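Side-chain contacts in ribonucleoside-diphosphate reductase (Pseudomonas aeruginosa, PDB 5IM3), which probably reduces ribonucleoside diphosphates to the deoxyribonucleotides needed for DNA synthesis, with dATP bound as an allosteric effector: residues D73-R76 with R77-Q81; V122-R125 with E126-A130; G413-K417 with G418-K422; E521-Y524 with E525-A529. All coordinates share one frame; numbering follows the deposited sequence.

Interaction 1. Residues D73-R76 with R77-Q81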
loop_
_atom_site.group_PDB
_atom_site.type_symbol
_atom_site.label_atom_id
_atom_site.label_comp_id
_atom_site.label_asym_id
_atom_site.label_seq_id
_atom_site.Cartn_x
_atom_site.Cartn_y
_atom_site.Cartn_z
ATOM N N ASP A 73 40.945 28.230 -34.972
ATOM C CA ASP A 73 39.627 28.349 -34.358
ATOM C C ASP A 73 39.489 27.410 -33.165
ATOM O O ASP A 73 38.929 27.786 -32.130
ATOM C CB ASP A 73 38.539 28.061 -35.394
ATOM C CG ASP A 73 37.181 28.591 -34.982
ATOM O OD1 ASP A 73 37.133 29.572 -34.210
ATOM O OD2 ASP A 73 36.161 28.034 -35.443
ATOM N N THR A 74 39.999 26.184 -33.292
ATOM C CA THR A 74 39.892 25.212 -32.207
ATOM C C THR A 74 40.735 25.627 -31.007
ATOM O O THR A 74 40.254 25.622 -29.868
ATOM C CB THR A 74 40.317 23.828 -32.700
ATOM O OG1 THR A 74 39.554 23.476 -33.858
ATOM C CG2 THR A 74 40.097 22.781 -31.619
ATOM N N VAL A 75 42.000 25.981 -31.243
ATOM C CA VAL A 75 42.900 26.315 -30.141
ATOM C C VAL A 75 42.331 27.465 -29.321
ATOM O O VAL A 75 42.227 27.382 -28.091
ATOM C CB VAL A 75 44.304 26.650 -30.679
ATOM C CG1 VAL A 75 45.226 27.071 -29.547
ATOM C CG2 VAL A 75 44.891 25.454 -31.420
ATOM N N ARG A 76 41.955 28.558 -29.990
ATOM C CA ARG A 76 41.436 29.717 -29.274
ATOM C C ARG A 76 40.146 29.390 -28.538
ATOM O O ARG A 76 39.822 30.038 -27.536
ATOM C CB ARG A 76 41.217 30.878 -30.244
ATOM C CG ARG A 76 42.500 31.421 -30.847
ATOM C CD ARG A 76 42.216 32.514 -31.868
ATOM N NE ARG A 76 41.537 33.668 -31.279
ATOM C CZ ARG A 76 41.127 34.734 -31.965
ATOM N NH1 ARG A 76 41.318 34.807 -33.272
ATOM N NH2 ARG A 76 40.519 35.733 -31.344
ATOM N N ARG A 77 39.393 28.398 -29.017
ATOM C CA ARG A 77 38.225 27.942 -28.274
ATOM C C ARG A 77 38.642 27.185 -27.020
ATOM O O ARG A 77 38.090 27.410 -25.937
ATOM C CB ARG A 77 37.346 27.066 -29.166
ATOM C CG ARG A 77 36.072 26.573 -28.493
ATOM C CD ARG A 77 35.260 25.675 -29.416
ATOM N NE ARG A 77 36.012 24.494 -29.832
ATOM C CZ ARG A 77 36.190 23.412 -29.078
ATOM N NH1 ARG A 77 35.677 23.352 -27.856
ATOM N NH2 ARG A 77 36.892 22.388 -29.545
ATOM N N LEU A 78 39.623 26.290 -27.146
ATOM C CA LEU A 78 40.128 25.571 -25.982
ATOM C C LEU A 78 40.802 26.523 -25.001
ATOM O O LEU A 78 40.619 26.402 -23.785
ATOM C CB LEU A 78 41.103 24.482 -26.427
ATOM C CG LEU A 78 40.553 23.414 -27.373
ATOM C CD1 LEU A 78 41.679 22.514 -27.847
ATOM C CD2 LEU A 78 39.463 22.597 -26.701
ATOM N N THR A 79 41.584 27.478 -25.514
ATOM C CA THR A 79 42.237 28.447 -24.643
ATOM C C THR A 79 41.220 29.286 -23.884
ATOM O O THR A 79 41.458 29.656 -22.729
ATOM C CB THR A 79 43.161 29.352 -25.462
ATOM O OG1 THR A 79 44.160 28.556 -26.112
ATOM C CG2 THR A 79 43.847 30.383 -24.571
ATOM N N GLU A 80 40.082 29.594 -24.511
ATOM C CA GLU A 80 39.083 30.437 -23.867
ATOM C C GLU A 80 38.434 29.724 -22.688
ATOM O O GLU A 80 38.323 30.290 -21.594
ATOM C CB GLU A 80 38.030 30.866 -24.891
ATOM C CG GLU A 80 36.781 31.498 -24.288
ATOM C CD GLU A 80 37.089 32.714 -23.435
ATOM O OE1 GLU A 80 38.201 33.271 -23.562
ATOM O OE2 GLU A 80 36.217 33.112 -22.634
ATOM N N GLN A 81 37.994 28.480 -22.886
ATOM C CA GLN A 81 37.339 27.759 -21.801
ATOM C C GLN A 81 38.316 27.374 -20.698
ATOM O O GLN A 81 37.881 27.080 -19.580
ATOM C CB GLN A 81 36.623 26.517 -22.340
ATOM C CG GLN A 81 37.508 25.520 -23.063
ATOM C CD GLN A 81 36.701 24.464 -23.800
ATOM O OE1 GLN A 81 35.615 24.742 -24.312
ATOM N NE2 GLN A 81 37.225 23.246 -23.853
#
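The guanidinium of R77 is met obliquely by the CG2 methyl of T74, which stands 3.8 Å from R77 NH2. The two side chains leave the helix in the same direction, one next to the other, three residues apart. R77 reaches this place because CG lies anti to the backbone N (chi1 -178°) and the aliphatic chain then bends at chi3 (60°), which turns the charged end across toward T74. T74 suits both sides of its position: its methyl also lies 4.1 Å from L78 CD1, while its OG1 is hydrogen-bonded to the carbonyl O of R70 one turn earlier. Helix 69-88, part of the first ATP cone domain, is held together here by i to i+4 backbone bonds, among them T79 N to V75 O at 2.7 Å and L78 N to T74 O at 2.9 Å. T79 OG1 sits 3.0 Å from V75 O as well, and it is hydrogen-bonded to T50 OG1; a small hydroxyl can thus lie against its own helix and still reach a neighbouring one. V75 CG1 passes 3.9 Å from T79 OG1, and the valine packs on T50, I53 and T54 of helix 46-60. L78 turns to another side, onto helix 98-111, where a branched hydrocarbon meets the apolar side chains of A108 and L109. The acidic end of D73 belongs to the subunit boundary: OD2 is hydrogen-bonded to Y829 OH of the second subunit, whereas R77 NE remains 6.6 Å from D73 OD2.

Interaction 2. Residues V122-R125 with E126-A130. With DTP (2'-deoxyadenosine 5'-triphosphate), chain D.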
loop_
_atom_site.group_PDB
_atom_site.type_symbol
_atom_site.label_atom_id
_atom_site.label_comp_id
_atom_site.label_asym_id
_atom_site.label_seq_id
_atom_site.Cartn_x
_atom_site.Cartn_y
_atom_site.Cartn_z
ATOM N N VAL A 122 49.995 14.730 -23.483
ATOM C CA VAL A 122 50.356 14.047 -22.243
ATOM C C VAL A 122 51.755 13.453 -22.355
ATOM O O VAL A 122 52.611 13.663 -21.487
ATOM C CB VAL A 122 49.313 12.963 -21.908
ATOM C CG1 VAL A 122 49.848 11.994 -20.852
ATOM C CG2 VAL A 122 48.017 13.596 -21.430
ATOM N N ILE A 123 52.000 12.691 -23.424
ATOM C CA ILE A 123 53.273 11.991 -23.577
ATOM C C ILE A 123 54.432 12.979 -23.534
ATOM O O ILE A 123 55.385 12.816 -22.762
ATOM C CB ILE A 123 53.276 11.175 -24.884
ATOM C CG1 ILE A 123 52.346 9.964 -24.746
ATOM C CG2 ILE A 123 54.698 10.742 -25.259
ATOM C CD1 ILE A 123 52.022 9.282 -26.067
ATOM N N TYR A 124 54.369 14.012 -24.375
ATOM C CA TYR A 124 55.434 15.007 -24.417
ATOM C C TYR A 124 55.608 15.677 -23.061
ATOM O O TYR A 124 56.732 15.841 -22.574
ATOM C CB TYR A 124 55.131 16.044 -25.499
ATOM C CG TYR A 124 56.176 17.131 -25.632
ATOM C CD1 TYR A 124 56.158 18.246 -24.801
ATOM C CD2 TYR A 124 57.173 17.049 -26.594
ATOM C CE1 TYR A 124 57.106 19.240 -24.920
ATOM C CE2 TYR A 124 58.126 18.041 -26.722
ATOM C CZ TYR A 124 58.085 19.135 -25.882
ATOM O OH TYR A 124 59.028 20.129 -25.997
ATOM N N ARG A 125 54.500 16.072 -22.433
ATOM C CA ARG A 125 54.587 16.721 -21.130
ATOM C C ARG A 125 55.228 15.802 -20.100
ATOM O O ARG A 125 55.966 16.261 -19.220
ATOM C CB ARG A 125 53.198 17.153 -20.663
ATOM C CG ARG A 125 53.170 17.714 -19.247
ATOM C CD ARG A 125 51.754 17.868 -18.753
ATOM N NE ARG A 125 51.709 18.168 -17.329
ATOM C CZ ARG A 125 50.590 18.210 -16.613
ATOM N NH1 ARG A 125 49.419 17.969 -17.193
ATOM N NH2 ARG A 125 50.641 18.494 -15.321
ATOM N N GLU A 126 54.944 14.499 -20.178
ATOM C CA GLU A 126 55.528 13.570 -19.219
ATOM C C GLU A 126 57.007 13.357 -19.504
ATOM O O GLU A 126 57.811 13.218 -18.575
ATOM C CB GLU A 126 54.778 12.239 -19.245
ATOM C CG GLU A 126 55.055 11.354 -18.035
ATOM C CD GLU A 126 54.541 11.956 -16.742
ATOM O OE1 GLU A 126 53.614 12.796 -16.800
ATOM O OE2 GLU A 126 55.066 11.592 -15.667
ATOM N N ALA A 127 57.383 13.332 -20.785
ATOM C CA ALA A 127 58.792 13.203 -21.141
ATOM C C ALA A 127 59.612 14.334 -20.543
ATOM O O ALA A 127 60.718 14.110 -20.037
ATOM C CB ALA A 127 58.951 13.175 -22.661
ATOM N N ARG A 128 59.085 15.559 -20.583
ATOM C CA ARG A 128 59.802 16.693 -20.018
ATOM C C ARG A 128 59.704 16.755 -18.504
ATOM O O ARG A 128 60.552 17.392 -17.872
ATOM C CB ARG A 128 59.288 17.999 -20.633
ATOM C CG ARG A 128 59.606 18.143 -22.118
ATOM C CD ARG A 128 61.112 18.077 -22.383
ATOM N NE ARG A 128 61.433 17.990 -23.803
ATOM C CZ ARG A 128 61.560 16.852 -24.484
ATOM N NH1 ARG A 128 61.387 15.678 -23.887
ATOM N NH2 ARG A 128 61.865 16.891 -25.775
ATOM N N ALA A 129 58.705 16.105 -17.910
ATOM C CA ALA A 129 58.696 15.946 -16.462
ATOM C C ALA A 129 59.748 14.936 -16.025
ATOM O O ALA A 129 60.388 15.106 -14.980
ATOM C CB ALA A 129 57.307 15.518 -15.988
ATOM N N ALA A 130 59.948 13.884 -16.821
ATOM C CA ALA A 130 60.980 12.900 -16.512
ATOM C C ALA A 130 62.365 13.534 -16.516
ATOM O O ALA A 130 63.194 13.241 -15.646
ATOM C CB ALA A 130 60.915 11.746 -17.514
HETATM P PG DTP D . 59.944 22.215 -20.231
HETATM O O1G DTP D . 59.616 23.601 -20.491
HETATM O O2G DTP D . 60.884 21.618 -21.228
HETATM O O3G DTP D . 60.467 21.977 -18.846
HETATM P PB DTP D . 57.163 21.668 -20.873
HETATM O O1B DTP D . 56.710 22.994 -20.420
HETATM O O2B DTP D . 56.164 20.601 -20.451
HETATM O O3B DTP D . 58.616 21.344 -20.310
HETATM P PA DTP D . 57.697 22.861 -23.445
HETATM O O1A DTP D . 58.496 22.360 -24.582
HETATM O O2A DTP D . 58.420 23.989 -22.691
HETATM O O3A DTP D . 57.362 21.666 -22.450
HETATM O "O5'" DTP D . 56.261 23.375 -23.825
HETATM C "C5'" DTP D . 55.489 22.657 -24.799
HETATM C "C4'" DTP D . 54.137 22.252 -24.263
HETATM O "O4'" DTP D . 53.215 22.135 -25.366
HETATM C "C3'" DTP D . 54.112 20.907 -23.523
HETATM O "O3'" DTP D . 53.585 21.068 -22.206
HETATM C "C2'" DTP D . 53.182 20.025 -24.357
HETATM C "C1'" DTP D . 53.014 20.771 -25.669
HETATM N N9 DTP D . 53.937 20.375 -26.731
HETATM C C8 DTP D . 55.030 21.043 -27.215
HETATM N N7 DTP D . 55.689 20.390 -28.141
HETATM C C5 DTP D . 54.977 19.208 -28.279
HETATM C C6 DTP D . 55.159 18.081 -29.102
HETATM N N6 DTP D . 56.198 17.924 -29.927
HETATM N N1 DTP D . 54.251 17.088 -29.013
HETATM C C2 DTP D . 53.241 17.216 -28.150
HETATM N N3 DTP D . 52.977 18.218 -27.312
HETATM C C4 DTP D . 53.889 19.191 -27.423
#
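Y124 O accepts the amide of R128 at 3.1 Å, one of four successive i to i+4 bonds that keep V122-R125 and E126-A130 a single regular helix. The other three join E126 to V122, A127 to I123 and A129 to R125. This spacing brings the side chains of Y124 and R128 one turn apart, both beside a bound dATP. The tyrosine presents one face of its ring to the adenine, whose C5 lies 3.4 Å above the centre of the ring plane. A flat aromatic suits a flat base, and the hydroxyl adds a polar end: Y124 OH donates to O1A of the alpha phosphate at 2.7 Å. With CG anti to the backbone N (chi1 -180°), the ring extends from the helix far enough to span from base to phosphate. R128 bends at chi2 and lays a face of its guanidinium against Y124 CE2, the two planes 43° apart; Y124 OH and R128 NE stay 3.9 Å from each other. The aliphatic part follows the nucleotide, with R128 CB 3.4 Å from O3B, while O2G lies near the guanidinium plane at its edge. R128 NH1 forms a salt bridge with E131. R125 leaves the helix fully extended, and its two terminal nitrogens pair with E99, D103 and E106 of helix 98-111. At the boundary with the second subunit, V122 packs on I123 of that subunit, and I123 on its E126. Helix 115-138 thereby supplies part of the second dATP site of an ATP cone, the allosteric domain of ribonucleotide reductases.

Interaction 3. Residues G413-K417 with G418-K422. With DTP (2'-deoxyadenosine 5'-triphosphate), chain G.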
loop_
_atom_site.group_PDB
_atom_site.type_symbol
_atom_site.label_atom_id
_atom_site.label_comp_id
_atom_site.label_asym_id
_atom_site.label_seq_id
_atom_site.Cartn_x
_atom_site.Cartn_y
_atom_site.Cartn_z
ATOM N N GLY A 413 -8.074 -17.171 33.225
ATOM C CA GLY A 413 -9.373 -17.759 33.461
ATOM C C GLY A 413 -9.386 -18.934 34.413
ATOM O O GLY A 413 -10.471 -19.410 34.763
ATOM N N SER A 414 -8.222 -19.417 34.843
ATOM C CA SER A 414 -8.164 -20.542 35.764
ATOM C C SER A 414 -8.616 -20.119 37.159
ATOM O O SER A 414 -8.408 -18.980 37.585
ATOM C CB SER A 414 -6.746 -21.102 35.841
ATOM O OG SER A 414 -6.197 -21.301 34.552
ATOM N N TYR A 415 -9.235 -21.054 37.873
ATOM C CA TYR A 415 -9.647 -20.792 39.245
ATOM C C TYR A 415 -8.439 -20.738 40.174
ATOM O O TYR A 415 -7.411 -21.384 39.943
ATOM C CB TYR A 415 -10.623 -21.867 39.722
ATOM C CG TYR A 415 -11.179 -21.626 41.108
ATOM C CD1 TYR A 415 -12.219 -20.729 41.316
ATOM C CD2 TYR A 415 -10.672 -22.303 42.209
ATOM C CE1 TYR A 415 -12.735 -20.509 42.583
ATOM C CE2 TYR A 415 -11.185 -22.092 43.480
ATOM C CZ TYR A 415 -12.212 -21.192 43.659
ATOM O OH TYR A 415 -12.722 -20.975 44.918
ATOM N N ILE A 416 -8.572 -19.941 41.232
ATOM C CA ILE A 416 -7.565 -19.832 42.284
ATOM C C ILE A 416 -8.287 -19.943 43.618
ATOM O O ILE A 416 -9.007 -19.018 44.012
ATOM C CB ILE A 416 -6.778 -18.516 42.206
ATOM C CG1 ILE A 416 -6.004 -18.437 40.891
ATOM C CG2 ILE A 416 -5.825 -18.398 43.397
ATOM C CD1 ILE A 416 -5.305 -17.112 40.688
ATOM N N LYS A 417 -8.095 -21.062 44.314
ATOM C CA LYS A 417 -8.653 -21.217 45.649
ATOM C C LYS A 417 -7.972 -20.248 46.613
ATOM O O LYS A 417 -6.858 -19.774 46.376
ATOM C CB LYS A 417 -8.491 -22.657 46.141
ATOM C CG LYS A 417 -9.490 -23.075 47.220
ATOM C CD LYS A 417 -9.124 -24.420 47.843
ATOM C CE LYS A 417 -10.277 -25.002 48.658
ATOM N NZ LYS A 417 -11.397 -25.465 47.791
ATOM N N GLY A 418 -8.657 -19.951 47.707
ATOM C CA GLY A 418 -8.157 -18.953 48.654
ATOM C C GLY A 418 -8.413 -17.535 48.199
ATOM O O GLY A 418 -8.919 -16.716 48.973
ATOM N N THR A 419 -8.068 -17.219 46.949
ATOM C CA THR A 419 -8.420 -15.926 46.375
ATOM C C THR A 419 -9.887 -15.872 45.962
ATOM O O THR A 419 -10.498 -14.798 45.994
ATOM C CB THR A 419 -7.524 -15.631 45.168
ATOM O OG1 THR A 419 -6.158 -15.547 45.597
ATOM C CG2 THR A 419 -7.917 -14.319 44.491
ATOM N N ASN A 420 -10.466 -17.014 45.585
ATOM C CA ASN A 420 -11.831 -17.071 45.065
ATOM C C ASN A 420 -11.996 -16.137 43.866
ATOM O O ASN A 420 -13.040 -15.512 43.678
ATOM C CB ASN A 420 -12.854 -16.747 46.154
ATOM C CG ASN A 420 -14.255 -17.212 45.794
ATOM O OD1 ASN A 420 -14.429 -18.103 44.961
ATOM N ND2 ASN A 420 -15.259 -16.611 46.420
ATOM N N GLY A 421 -10.947 -16.039 43.051
ATOM C CA GLY A 421 -10.941 -15.241 41.847
ATOM C C GLY A 421 -10.466 -16.061 40.664
ATOM O O GLY A 421 -10.590 -17.289 40.638
ATOM N N LYS A 422 -9.910 -15.367 39.671
ATOM C CA LYS A 422 -9.424 -16.007 38.455
ATOM C C LYS A 422 -8.045 -15.484 38.087
ATOM O O LYS A 422 -7.780 -14.280 38.168
ATOM C CB LYS A 422 -10.384 -15.781 37.285
ATOM C CG LYS A 422 -11.611 -16.675 37.325
ATOM C CD LYS A 422 -12.611 -16.315 36.238
ATOM C CE LYS A 422 -13.847 -17.194 36.318
ATOM N NZ LYS A 422 -14.954 -16.674 35.466
HETATM P PG DTP G . -4.408 -24.583 44.529
HETATM O O1G DTP G . -5.445 -23.655 43.994
HETATM O O2G DTP G . -4.959 -25.966 44.879
HETATM O O3G DTP G . -3.245 -24.776 43.555
HETATM P PB DTP G . -2.277 -23.474 46.121
HETATM O O1B DTP G . -1.318 -24.271 45.333
HETATM O O2B DTP G . -1.946 -23.542 47.611
HETATM O O3B DTP G . -3.751 -24.021 45.867
HETATM P PA DTP G . -1.071 -21.220 44.927
HETATM O O1A DTP G . -0.099 -22.279 44.718
HETATM O O2A DTP G . -0.449 -20.181 45.831
HETATM O O3A DTP G . -2.269 -21.945 45.673
HETATM O "O5'" DTP G . -1.467 -20.580 43.542
HETATM C "C5'" DTP G . -1.770 -21.384 42.383
HETATM C "C4'" DTP G . -1.719 -20.526 41.143
HETATM O "O4'" DTP G . -2.516 -19.340 41.349
HETATM C "C3'" DTP G . -0.327 -20.052 40.722
HETATM O "O3'" DTP G . -0.187 -20.118 39.303
HETATM C "C2'" DTP G . -0.285 -18.608 41.203
HETATM C "C1'" DTP G . -1.739 -18.176 41.120
HETATM N N9 DTP G . -2.118 -17.181 42.113
HETATM C C8 DTP G . -2.437 -17.428 43.422
HETATM N N7 DTP G . -2.686 -16.349 44.124
HETATM C C5 DTP G . -2.531 -15.318 43.209
HETATM C C6 DTP G . -2.670 -13.923 43.321
HETATM N N6 DTP G . -3.010 -13.299 44.451
HETATM N N1 DTP G . -2.456 -13.181 42.213
HETATM C C2 DTP G . -2.128 -13.802 41.076
HETATM N N3 DTP G . -1.964 -15.108 40.850
HETATM C C4 DTP G . -2.182 -15.817 41.966
#
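I416 lies alongside T419 in the short antiparallel hairpin formed by strands 415-416 and 421-422, and both border a bound dATP. At CB the isoleucine divides. One branch, I416 CG2, anti to the backbone N, is 3.6 Å from T419 OG1; I416 CG2 is also 3.5 Å from dATP C8. The other branch starts with CG1, 3.6 Å from the sugar O4', and ends at CD1, which touches N9 at 3.5 Å; a beta-branched hydrocarbon thus contacts base and sugar at once. This effector site, completed by D380 and R410 and by K397 and V440 of the third subunit, is consistent with the specificity site of class I reductases. The turn itself is loosely bonded, N420 N reaching I416 O in a weak bond at 2.9 Å. G418 has positive phi, where a side chain would jam against the preceding carbonyl, and N420, also at positive phi, is of a type that tolerates it. K417, a dATP-binding residue, brings its amide N to 3.7 Å from O1G. On the face away from I416, Y415 stretches over the turn, and its hydroxyl makes a weak hydrogen bond to N420 OD1 at 3.3 Å, near the ring plane.

Interaction 4. Residues E521-Y524 with E525-A529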
loop_
_atom_site.group_PDB
_atom_site.type_symbol
_atom_site.label_atom_id
_atom_site.label_comp_id
_atom_site.label_asym_id
_atom_site.label_seq_id
_atom_site.Cartn_x
_atom_site.Cartn_y
_atom_site.Cartn_z
ATOM N N GLU A 521 -0.099 -38.012 23.279
ATOM C CA GLU A 521 -1.122 -37.869 22.250
ATOM C C GLU A 521 -2.409 -38.576 22.647
ATOM O O GLU A 521 -3.506 -38.085 22.359
ATOM C CB GLU A 521 -0.593 -38.402 20.918
ATOM C CG GLU A 521 0.670 -37.694 20.452
ATOM C CD GLU A 521 1.019 -37.988 19.005
ATOM O OE1 GLU A 521 0.253 -38.714 18.337
ATOM O OE2 GLU A 521 2.064 -37.488 18.538
ATOM N N GLU A 522 -2.295 -39.732 23.304
ATOM C CA GLU A 522 -3.480 -40.408 23.822
ATOM C C GLU A 522 -4.153 -39.571 24.902
ATOM O O GLU A 522 -5.367 -39.332 24.857
ATOM C CB GLU A 522 -3.097 -41.785 24.367
ATOM C CG GLU A 522 -4.197 -42.465 25.175
ATOM C CD GLU A 522 -3.804 -43.845 25.654
ATOM O OE1 GLU A 522 -2.789 -44.380 25.157
ATOM O OE2 GLU A 522 -4.510 -44.388 26.531
ATOM N N ARG A 523 -3.375 -39.113 25.884
ATOM C CA ARG A 523 -3.947 -38.330 26.972
ATOM C C ARG A 523 -4.492 -37.002 26.463
ATOM O O ARG A 523 -5.524 -36.523 26.944
ATOM C CB ARG A 523 -2.895 -38.104 28.062
ATOM C CG ARG A 523 -3.440 -37.516 29.361
ATOM C CD ARG A 523 -4.471 -38.427 29.999
ATOM N NE ARG A 523 -4.926 -37.927 31.291
ATOM C CZ ARG A 523 -5.953 -38.434 31.964
ATOM N NH1 ARG A 523 -6.632 -39.458 31.465
ATOM N NH2 ARG A 523 -6.303 -37.919 33.138
ATOM N N TYR A 524 -3.816 -36.397 25.483
ATOM C CA TYR A 524 -4.292 -35.132 24.937
ATOM C C TYR A 524 -5.611 -35.311 24.198
ATOM O O TYR A 524 -6.513 -34.476 24.318
ATOM C CB TYR A 524 -3.247 -34.526 24.001
ATOM C CG TYR A 524 -3.701 -33.222 23.390
ATOM C CD1 TYR A 524 -3.374 -32.009 23.977
ATOM C CD2 TYR A 524 -4.470 -33.204 22.231
ATOM C CE1 TYR A 524 -3.793 -30.816 23.424
ATOM C CE2 TYR A 524 -4.894 -32.018 21.674
ATOM C CZ TYR A 524 -4.554 -30.826 22.273
ATOM O OH TYR A 524 -4.975 -29.641 21.716
ATOM N N GLU A 525 -5.732 -36.377 23.404
ATOM C CA GLU A 525 -6.986 -36.631 22.706
ATOM C C GLU A 525 -8.106 -36.970 23.684
ATOM O O GLU A 525 -9.273 -36.665 23.415
ATOM C CB GLU A 525 -6.794 -37.749 21.680
ATOM C CG GLU A 525 -5.954 -37.330 20.475
ATOM C CD GLU A 525 -5.717 -38.460 19.489
ATOM O OE1 GLU A 525 -6.077 -39.615 19.801
ATOM O OE2 GLU A 525 -5.170 -38.190 18.399
ATOM N N TYR A 526 -7.769 -37.580 24.823
ATOM C CA TYR A 526 -8.763 -37.817 25.866
ATOM C C TYR A 526 -9.304 -36.499 26.408
ATOM O O TYR A 526 -10.520 -36.314 26.527
ATOM C CB TYR A 526 -8.146 -38.659 26.986
ATOM C CG TYR A 526 -8.944 -38.699 28.271
ATOM C CD1 TYR A 526 -9.947 -39.641 28.463
ATOM C CD2 TYR A 526 -8.681 -37.803 29.299
ATOM C CE1 TYR A 526 -10.674 -39.682 29.640
ATOM C CE2 TYR A 526 -9.402 -37.838 30.479
ATOM C CZ TYR A 526 -10.394 -38.780 30.645
ATOM O OH TYR A 526 -11.110 -38.816 31.822
ATOM N N TYR A 527 -8.411 -35.563 26.737
ATOM C CA TYR A 527 -8.855 -34.250 27.190
ATOM C C TYR A 527 -9.596 -33.506 26.090
ATOM O O TYR A 527 -10.550 -32.772 26.372
ATOM C CB TYR A 527 -7.656 -33.428 27.674
ATOM C CG TYR A 527 -7.117 -33.857 29.022
ATOM C CD1 TYR A 527 -7.972 -34.101 30.091
ATOM C CD2 TYR A 527 -5.752 -34.024 29.227
ATOM C CE1 TYR A 527 -7.487 -34.493 31.319
ATOM C CE2 TYR A 527 -5.257 -34.416 30.456
ATOM C CZ TYR A 527 -6.130 -34.649 31.498
ATOM O OH TYR A 527 -5.643 -35.041 32.721
ATOM N N GLU A 528 -9.176 -33.685 24.837
ATOM C CA GLU A 528 -9.849 -33.031 23.720
ATOM C C GLU A 528 -11.297 -33.493 23.615
ATOM O O GLU A 528 -12.213 -32.678 23.461
ATOM C CB GLU A 528 -9.091 -33.317 22.420
ATOM C CG GLU A 528 -8.821 -32.093 21.560
ATOM C CD GLU A 528 -8.141 -32.442 20.245
ATOM O OE1 GLU A 528 -7.730 -33.611 20.076
ATOM O OE2 GLU A 528 -8.021 -31.547 19.380
ATOM N N ALA A 529 -11.522 -34.808 23.701
ATOM C CA ALA A 529 -12.879 -35.340 23.644
ATOM C C ALA A 529 -13.704 -34.864 24.834
ATOM O O ALA A 529 -14.911 -34.628 24.712
ATOM C CB ALA A 529 -12.836 -36.867 23.600
#
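R523 lays its guanidinium over one face of the Y526 ring, NH1 standing 3.3 Å above the ring plane and toward its rim. The two planes are only 5° apart, and the side chains run the same way, three residues apart on helix 517-532 of the barrel domain. One turn on, Y527 receives the same group differently: its ring is turned 64° from the guanidinium, and R523 NH2 gives a weak, bent hydrogen bond to Y527 OH at 3.0 Å. R523 can serve both tyrosines because CG is anti to the backbone N (chi1 -170°) and the chain bends at chi2, running on toward the C-terminal end of the helix with R523 CG 3.8 Å from Y527 CE2. A long, planar cation fits here, since its methylenes pass a ring and its flat end lies over another. Outside the helix, D511 takes part with both oxygens: OD2 forms a salt bridge to R523 NE, and OD1 is hydrogen-bonded to Y527 OH, which fixes the pair at their polar ends. The tyrosines also meet each other, Y526 CD2 lying 3.8 Å above the Y527 ring. On the buried side, Y524 stacks on W501 and sends its hydroxyl to the carbonyl O of T502, a use for a large ring that still carries a polar tip. E528 is one turn away, bridged to R494, and its carboxylate is turned obliquely to the Y524 ring. There Y524 CE2 approaches E528 CD to 3.6 Å.

Each contact joins adjacent pieces of chain, so the four follow in series without nesting or crossing. Interactions 1 and 2 come first, on helices 69-88 and 115-138 of the same ATP cone, with centres about 22 Å apart; both touch the second subunit. Far along the chain, interaction 3 closes the tight turn of hairpin 415-422, beside a dATP site shared with the third subunit, and interaction 4 lies within helix 517-532. These two belong to the barrel domain, their centres about 25 Å apart. The pairs are widely separated: the centres of interactions 2 and 3 are about 96 Å apart, on opposite sides of the chain's centre.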